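Local coordinates for protein 2-polyprenyl-6-methoxyphenol hydroxylase-like FAD-dependent oxidoreductase (Streptomyces sp. NRRL 11266, PDB 6UI5) that binds flavin-adenine dinucleotide in a Rossmann-type domain and is a probable FAD-dependent oxidoreductase, at residues A18-M23 with D55-A60. Sequence-based numbering, arbitrary orientation.
Sequences ACELAM and DQRGLA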
loop_
_atom_site.group_PDB
_atom_site.type_symbol
_atom_site.label_atom_id
_atom_site.label_comp_id
_atom_site.label_asym_id
_atom_site.label_seq_id
_atom_site.Cartn_x
_atom_site.Cartn_y
_atom_site.Cartn_z
ATOM N N ALA A 18 -13.481 8.693 33.170
ATOM C CA ALA A 18 -14.002 8.954 34.505
ATOM C C ALA A 18 -14.415 7.659 35.171
ATOM O O ALA A 18 -14.247 7.494 36.386
ATOM C CB ALA A 18 -15.192 9.929 34.459
ATOM N N CYS A 19 -14.945 6.715 34.391
ATOM C CA CYS A 19 -15.202 5.389 34.947
ATOM C C CYS A 19 -13.898 4.683 35.321
ATOM O O CYS A 19 -13.786 4.111 36.418
ATOM C CB CYS A 19 -16.003 4.547 33.967
ATOM S SG CYS A 19 -17.695 5.082 33.761
ATOM N N GLU A 20 -12.899 4.702 34.416
ATOM C CA GLU A 20 -11.610 4.082 34.745
ATOM C C GLU A 20 -10.990 4.722 35.990
ATOM O O GLU A 20 -10.268 4.054 36.742
ATOM C CB GLU A 20 -10.628 4.204 33.584
ATOM C CG GLU A 20 -10.939 3.451 32.249
ATOM C CD GLU A 20 -11.137 1.921 32.368
ATOM O OE1 GLU A 20 -12.094 1.395 31.747
ATOM O OE2 GLU A 20 -10.332 1.233 33.042
ATOM N N LEU A 21 -11.263 6.009 36.233
ATOM C CA LEU A 21 -10.682 6.659 37.403
ATOM C C LEU A 21 -11.489 6.364 38.668
ATOM O O LEU A 21 -10.913 6.190 39.752
ATOM C CB LEU A 21 -10.575 8.162 37.170
ATOM C CG LEU A 21 -9.574 8.643 36.119
ATOM C CD1 LEU A 21 -9.626 10.181 35.912
ATOM C CD2 LEU A 21 -8.192 8.210 36.536
ATOM N N ALA A 22 -12.815 6.272 38.537
ATOM C CA ALA A 22 -13.696 6.155 39.692
ATOM C C ALA A 22 -13.815 4.720 40.169
ATOM O O ALA A 22 -13.990 4.482 41.370
ATOM C CB ALA A 22 -15.087 6.690 39.359
ATOM N N MET A 23 -13.754 3.753 39.251
ATOM C CA MET A 23 -13.742 2.362 39.688
ATOM C C MET A 23 -12.533 2.060 40.568
ATOM O O MET A 23 -12.565 1.092 41.337
ATOM C CB MET A 23 -13.779 1.429 38.486
ATOM C CG MET A 23 -12.407 1.197 37.816
ATOM S SD MET A 23 -12.608 0.028 36.451
ATOM C CE MET A 23 -14.192 0.641 35.808
ATOM N N ASP A 55 -16.082 -5.060 27.320
ATOM C CA ASP A 55 -16.310 -6.326 28.017
ATOM C C ASP A 55 -15.509 -6.390 29.309
ATOM O O ASP A 55 -15.987 -6.901 30.324
ATOM C CB ASP A 55 -15.948 -7.495 27.113
ATOM C CG ASP A 55 -17.150 -8.254 26.641
ATOM O OD1 ASP A 55 -18.222 -8.129 27.280
ATOM O OD2 ASP A 55 -17.018 -8.991 25.642
ATOM N N GLN A 56 -14.292 -5.853 29.290
ATOM C CA GLN A 56 -13.451 -5.790 30.477
ATOM C C GLN A 56 -14.111 -5.070 31.644
ATOM O O GLN A 56 -13.587 -5.142 32.766
ATOM C CB GLN A 56 -12.125 -5.111 30.094
ATOM C CG GLN A 56 -11.197 -6.067 29.322
ATOM C CD GLN A 56 -9.966 -5.396 28.796
ATOM O OE1 GLN A 56 -9.306 -5.955 27.916
ATOM N NE2 GLN A 56 -9.643 -4.172 29.311
ATOM N N ARG A 57 -15.244 -4.383 31.427
ATOM C CA ARG A 57 -15.888 -3.669 32.521
ATOM C C ARG A 57 -17.375 -4.003 32.598
ATOM O O ARG A 57 -18.161 -3.248 33.214
ATOM C CB ARG A 57 -15.635 -2.165 32.369
ATOM C CG ARG A 57 -14.149 -1.884 32.084
ATOM C CD ARG A 57 -13.365 -1.584 33.343
ATOM N NE ARG A 57 -11.962 -1.228 33.082
ATOM C CZ ARG A 57 -10.960 -2.090 33.177
ATOM N NH1 ARG A 57 -11.206 -3.351 33.557
ATOM N NH2 ARG A 57 -9.722 -1.657 32.930
ATOM N N GLY A 58 -17.771 -5.129 31.999
ATOM C CA GLY A 58 -19.160 -5.546 32.055
ATOM C C GLY A 58 -20.130 -4.665 31.297
ATOM O O GLY A 58 -21.342 -4.799 31.485
ATOM N N LEU A 59 -19.640 -3.771 30.444
ATOM C CA LEU A 59 -20.486 -2.827 29.734
ATOM C C LEU A 59 -20.920 -3.308 28.358
ATOM O O LEU A 59 -21.716 -2.626 27.715
ATOM C CB LEU A 59 -19.765 -1.487 29.592
ATOM C CG LEU A 59 -19.268 -0.907 30.912
ATOM C CD1 LEU A 59 -18.167 0.105 30.671
ATOM C CD2 LEU A 59 -20.424 -0.261 31.657
ATOM N N ALA A 60 -20.445 -4.455 27.888
ATOM C CA ALA A 60 -20.739 -4.866 26.514
ATOM C C ALA A 60 -22.029 -5.679 26.434
ATOM O O ALA A 60 -22.940 -5.325 25.682
ATOM C CB ALA A 60 -19.557 -5.662 25.917
#
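Arg57 reaches out of the loop that follows helix 48-55 and takes hold of Glu20 on helix 12-22, the helix next to the first strand of the Rossmann-type domain. The grip is side-on: NE of Arg57 lies 2.9 Å from OE1 of Glu20, nearly in the guanidinium plane, with an N-H...O angle of 152°. NH2 of Arg57 sits 3.0 Å from OE2 of Glu20 in a more bent bond. That OE2 of Glu20 also accepts from NE of Arg57, again at 3.0 Å, and both oxygens use their syn lone pairs. Carboxylate and guanidinium planes are turned 42° apart. A bend in the arginine at chi2 (-94°) swings the guanidinium across to the helix. Met23, curled at chi3, crosses the Arg57 side chain at about a right angle, its CE 3.4 Å from CD of Arg57 and its SD oblique to the guanidinium. These three side chains make the close part of the contact. The backbones themselves stand well apart, 9.1 Å between the CA atoms of Glu20 and Arg57, and toward Gly58, an exposed residue closing a Schellman motif at the end of helix 48-55, the two segments no longer meet. Arg24 also pairs with OE2 of Glu20, and NH2 of Arg57 bonds to the carbonyl of Pro470. With two arginines around it, the buried Glu20 carboxylate is probably kept ionised, which would let its charge hold helix to loop.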